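Local coordinates for stage II sporulation E family protein (Thermanaerovibrio acidaminovorans, PDB 3RNR), which is of unconfirmed function but probably acts as a serine/threonine protein phosphatase of the metal-dependent PP2C family, at residues 107-119 against 124-136. Numbering follows the deposited sequence.
Sequences LSLDHNVSSEMVL and PVPGPAGEMITSF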
loop_
_atom_site.group_PDB
_atom_site.type_symbol
_atom_site.label_atom_id
_atom_site.label_comp_id
_atom_site.label_asym_id
_atom_site.label_seq_id
_atom_site.Cartn_x
_atom_site.Cartn_y
_atom_site.Cartn_z
ATOM N N LEU B 107 20.132 4.609 7.075
ATOM C CA LEU B 107 20.210 3.336 7.806
ATOM C C LEU B 107 20.874 2.144 7.123
ATOM O O LEU B 107 21.572 1.351 7.760
ATOM C CB LEU B 107 18.845 2.935 8.387
ATOM C CG LEU B 107 18.160 4.038 9.199
ATOM C CD1 LEU B 107 16.794 3.556 9.697
ATOM C CD2 LEU B 107 19.031 4.533 10.357
ATOM N N SER B 108 20.575 1.969 5.839
ATOM C CA SER B 108 20.846 0.687 5.212
ATOM C C SER B 108 22.114 0.696 4.374
ATOM O O SER B 108 22.684 1.754 4.101
ATOM C CB SER B 108 19.675 0.364 4.278
ATOM O OG SER B 108 19.488 1.446 3.363
ATOM N N LEU B 109 22.506 -0.489 3.916
ATOM C CA LEU B 109 23.684 -0.653 3.081
ATOM C C LEU B 109 23.213 -1.079 1.704
ATOM O O LEU B 109 22.242 -1.823 1.589
ATOM C CB LEU B 109 24.594 -1.743 3.648
ATOM C CG LEU B 109 26.031 -1.725 3.123
ATOM C CD1 LEU B 109 26.786 -0.556 3.728
ATOM C CD2 LEU B 109 26.736 -3.031 3.434
ATOM N N ASP B 110 23.893 -0.593 0.671
ATOM C CA ASP B 110 23.657 -1.036 -0.704
ATOM C C ASP B 110 24.260 -2.418 -0.908
ATOM O O ASP B 110 25.316 -2.707 -0.358
ATOM C CB ASP B 110 24.385 -0.113 -1.685
ATOM C CG ASP B 110 23.699 1.213 -1.860
ATOM O OD1 ASP B 110 22.464 1.276 -1.690
ATOM O OD2 ASP B 110 24.400 2.187 -2.184
ATOM N N HIS B 111 23.631 -3.261 -1.726
ATOM C CA HIS B 111 24.339 -4.454 -2.155
ATOM C C HIS B 111 24.830 -4.273 -3.579
ATOM O O HIS B 111 24.092 -4.480 -4.535
ATOM C CB HIS B 111 23.410 -5.660 -2.071
ATOM C CG HIS B 111 22.819 -5.840 -0.705
ATOM N ND1 HIS B 111 21.482 -5.658 -0.447
ATOM C CD2 HIS B 111 23.404 -6.117 0.484
ATOM C CE1 HIS B 111 21.257 -5.846 0.846
ATOM N NE2 HIS B 111 22.406 -6.121 1.432
ATOM N N ASN B 112 26.125 -4.023 -3.707
ATOM C CA ASN B 112 26.737 -3.842 -5.007
ATOM C C ASN B 112 28.206 -4.192 -4.920
ATOM O O ASN B 112 28.719 -4.420 -3.823
ATOM C CB ASN B 112 26.468 -2.459 -5.626
ATOM C CG ASN B 112 27.002 -1.313 -4.795
ATOM O OD1 ASN B 112 27.980 -1.448 -4.057
ATOM N ND2 ASN B 112 26.363 -0.157 -4.933
ATOM N N VAL B 113 28.852 -4.332 -6.073
ATOM C CA VAL B 113 30.247 -4.760 -6.107
ATOM C C VAL B 113 31.132 -3.883 -5.246
ATOM O O VAL B 113 31.974 -4.376 -4.509
ATOM C CB VAL B 113 30.778 -4.821 -7.560
ATOM C CG1 VAL B 113 32.306 -4.933 -7.589
ATOM C CG2 VAL B 113 30.147 -5.993 -8.285
ATOM N N SER B 114 30.952 -2.572 -5.319
ATOM C CA SER B 114 31.762 -1.706 -4.455
ATOM C C SER B 114 31.593 -2.057 -2.970
ATOM O O SER B 114 32.572 -2.189 -2.231
ATOM C CB SER B 114 31.400 -0.226 -4.668
ATOM O OG SER B 114 32.375 0.578 -4.023
ATOM N N SER B 115 30.354 -2.185 -2.506
ATOM C CA SER B 115 30.180 -2.416 -1.066
ATOM C C SER B 115 30.660 -3.829 -0.715
ATOM O O SER B 115 31.198 -4.066 0.356
ATOM C CB SER B 115 28.727 -2.173 -0.611
ATOM O OG SER B 115 27.863 -3.175 -1.109
ATOM N N GLU B 116 30.482 -4.767 -1.635
ATOM C CA GLU B 116 30.989 -6.119 -1.415
ATOM C C GLU B 116 32.516 -6.139 -1.188
ATOM O O GLU B 116 33.005 -6.787 -0.255
ATOM C CB GLU B 116 30.596 -7.026 -2.581
ATOM C CG GLU B 116 30.798 -8.502 -2.297
ATOM C CD GLU B 116 30.627 -9.344 -3.534
ATOM O OE1 GLU B 116 30.786 -8.811 -4.646
ATOM O OE2 GLU B 116 30.335 -10.540 -3.399
HETATM N N MSE B 117 33.275 -5.428 -2.018
HETATM C CA MSE B 117 34.730 -5.367 -1.806
HETATM C C MSE B 117 35.064 -4.704 -0.467
HETATM O O MSE B 117 35.943 -5.159 0.259
HETATM C CB MSE B 117 35.437 -4.608 -2.950
HETATM C CG MSE B 117 35.172 -5.163 -4.329
HETATM SE SE MSE B 117 35.818 -7.018 -4.529
HETATM C CE MSE B 117 34.197 -8.020 -4.060
ATOM N N VAL B 118 34.370 -3.619 -0.132
ATOM C CA VAL B 118 34.629 -2.967 1.149
ATOM C C VAL B 118 34.290 -3.894 2.327
ATOM O O VAL B 118 35.029 -3.962 3.304
ATOM C CB VAL B 118 33.909 -1.604 1.255
ATOM C CG1 VAL B 118 34.013 -1.032 2.679
ATOM C CG2 VAL B 118 34.521 -0.634 0.249
ATOM N N LEU B 119 33.173 -4.606 2.236
ATOM C CA LEU B 119 32.808 -5.558 3.283
ATOM C C LEU B 119 33.901 -6.606 3.484
ATOM O O LEU B 119 34.111 -7.090 4.596
ATOM C CB LEU B 119 31.484 -6.256 2.958
ATOM C CG LEU B 119 30.226 -5.439 3.231
ATOM C CD1 LEU B 119 29.018 -6.070 2.531
ATOM C CD2 LEU B 119 29.990 -5.307 4.741
ATOM N N PRO B 124 36.921 0.582 -2.151
ATOM C CA PRO B 124 35.739 0.765 -2.990
ATOM C C PRO B 124 36.048 0.604 -4.475
ATOM O O PRO B 124 37.209 0.645 -4.903
ATOM C CB PRO B 124 35.332 2.208 -2.696
ATOM C CG PRO B 124 36.590 2.871 -2.307
ATOM C CD PRO B 124 37.371 1.847 -1.549
ATOM N N VAL B 125 34.986 0.425 -5.246
ATOM C CA VAL B 125 35.040 0.378 -6.698
ATOM C C VAL B 125 34.153 1.512 -7.229
ATOM O O VAL B 125 32.962 1.316 -7.447
ATOM C CB VAL B 125 34.488 -0.977 -7.208
ATOM C CG1 VAL B 125 34.679 -1.101 -8.717
ATOM C CG2 VAL B 125 35.161 -2.139 -6.475
ATOM N N PRO B 126 34.726 2.713 -7.413
ATOM C CA PRO B 126 33.922 3.888 -7.788
ATOM C C PRO B 126 33.284 3.756 -9.159
ATOM O O PRO B 126 33.775 2.997 -9.997
ATOM C CB PRO B 126 34.954 5.026 -7.822
ATOM C CG PRO B 126 36.070 4.548 -6.940
ATOM C CD PRO B 126 36.142 3.065 -7.212
ATOM N N GLY B 127 32.204 4.499 -9.380
ATOM C CA GLY B 127 31.577 4.561 -10.684
ATOM C C GLY B 127 30.692 3.370 -10.999
ATOM O O GLY B 127 30.536 2.468 -10.177
ATOM N N PRO B 128 30.124 3.359 -12.213
ATOM C CA PRO B 128 29.235 2.315 -12.752
ATOM C C PRO B 128 29.747 0.877 -12.537
ATOM O O PRO B 128 28.966 -0.011 -12.215
ATOM C CB PRO B 128 29.205 2.622 -14.254
ATOM C CG PRO B 128 29.506 4.103 -14.363
ATOM C CD PRO B 128 30.253 4.524 -13.114
ATOM N N ALA B 129 31.036 0.639 -12.706
ATOM C CA ALA B 129 31.588 -0.707 -12.462
ATOM C C ALA B 129 31.242 -1.269 -11.062
ATOM O O ALA B 129 30.901 -2.442 -10.903
ATOM C CB ALA B 129 33.112 -0.677 -12.653
ATOM N N GLY B 130 31.342 -0.421 -10.048
ATOM C CA GLY B 130 31.084 -0.822 -8.673
ATOM C C GLY B 130 29.605 -0.829 -8.330
ATOM O O GLY B 130 29.215 -1.256 -7.251
ATOM N N GLU B 131 28.779 -0.373 -9.268
ATOM C CA GLU B 131 27.335 -0.296 -9.055
ATOM C C GLU B 131 26.576 -1.575 -9.390
ATOM O O GLU B 131 25.385 -1.680 -9.108
ATOM C CB GLU B 131 26.745 0.877 -9.841
ATOM C CG GLU B 131 26.976 2.220 -9.172
ATOM C CD GLU B 131 26.516 3.379 -10.038
ATOM O OE1 GLU B 131 26.227 3.160 -11.237
ATOM O OE2 GLU B 131 26.446 4.512 -9.520
HETATM N N MSE B 132 27.267 -2.542 -9.987
HETATM C CA MSE B 132 26.657 -3.829 -10.284
HETATM C C MSE B 132 26.036 -4.393 -9.019
HETATM O O MSE B 132 26.702 -4.482 -7.991
HETATM C CB MSE B 132 27.705 -4.809 -10.803
HETATM C CG MSE B 132 28.094 -4.602 -12.248
HETATM SE SE MSE B 132 26.644 -4.964 -13.501
HETATM C CE MSE B 132 26.129 -6.734 -12.879
ATOM N N ILE B 133 24.767 -4.779 -9.103
ATOM C CA ILE B 133 24.030 -5.295 -7.943
ATOM C C ILE B 133 24.438 -6.712 -7.576
ATOM O O ILE B 133 24.502 -7.592 -8.434
ATOM C CB ILE B 133 22.524 -5.317 -8.212
ATOM C CG1 ILE B 133 22.033 -3.918 -8.564
ATOM C CG2 ILE B 133 21.765 -5.879 -6.981
ATOM C CD1 ILE B 133 22.337 -2.929 -7.521
ATOM N N THR B 134 24.815 -6.907 -6.320
ATOM C CA THR B 134 25.177 -8.236 -5.827
ATOM C C THR B 134 24.104 -9.021 -5.068
ATOM O O THR B 134 24.293 -10.205 -4.767
ATOM C CB THR B 134 26.416 -8.136 -4.949
ATOM O OG1 THR B 134 26.120 -7.275 -3.851
ATOM C CG2 THR B 134 27.556 -7.519 -5.752
ATOM N N SER B 135 23.008 -8.357 -4.714
ATOM C CA SER B 135 21.911 -9.030 -4.024
ATOM C C SER B 135 20.598 -8.431 -4.515
ATOM O O SER B 135 20.478 -7.219 -4.581
ATOM C CB SER B 135 22.053 -8.883 -2.506
ATOM O OG SER B 135 21.139 -9.750 -1.842
ATOM N N PHE B 136 19.634 -9.271 -4.889
ATOM C CA PHE B 136 18.353 -8.781 -5.402
ATOM C C PHE B 136 17.296 -9.839 -5.149
ATOM O O PHE B 136 17.625 -11.009 -4.921
ATOM C CB PHE B 136 18.429 -8.431 -6.909
ATOM C CG PHE B 136 18.773 -9.606 -7.799
ATOM C CD1 PHE B 136 17.769 -10.412 -8.328
ATOM C CD2 PHE B 136 20.098 -9.896 -8.116
ATOM C CE1 PHE B 136 18.080 -11.509 -9.161
ATOM C CE2 PHE B 136 20.426 -10.990 -8.950
ATOM C CZ PHE B 136 19.409 -11.793 -9.466
HETATM O O HOH W 1 24.210 -0.093 -7.181
HETATM O O HOH W 2 27.500 -6.045 -1.069
#
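Ser114 and Val125 meet through a side chain: Val125 N donates to Ser114 OG at 2.9 Å, with a nearly straight 166° at the hydrogen. The hydroxyl is carried there by a chi1 of -169°, which sets OG trans to the residue's own N. Independently of that torsion, Ser114 N reaches Gly130 O at 2.9 Å in the carbonyl plane, on a lone pair, so one serine ties two points of 124-136 to the first turn of helix 113-119. Val113 N, next to it, bonds Met132 O almost end-on to the carbonyl. Loop carbonyls thus serve as acceptors for the helix's N-terminal turn. Asn112 OD1 accepts Ser115 N, the donor lying almost in line with the side-chain carbonyl, while Asn112 N donates to Ser115 OG at 3.2 Å, and Asn112 ND2 is linked to Glu131 O through a water. The Val113 and Met132 side chains lie side by side, pointing the same way, with CG2 of Val113 3.7 Å from CB of Met132, whereas Val125 CG2 meets Met117 CG obliquely at 3.7 Å. Thr134 CG2 lies 3.5 Å from Val113 N, against the Asn112-Val113 peptide. Thr134 N bonds His111 O from well above the carbonyl plane, and Ser135 CB packs on His111 CB at 3.5 Å. The His111 ring is anchored by ND1 to Gly92, and Ser135 OG to Glu144 O. Asn112 and Ile133 form a single beta bridge, and Asn112 with Ser115 makes a capping box: a returning loop laid against a capped helix start, at the surface of the PP2C-type alpha-beta-alpha sandwich.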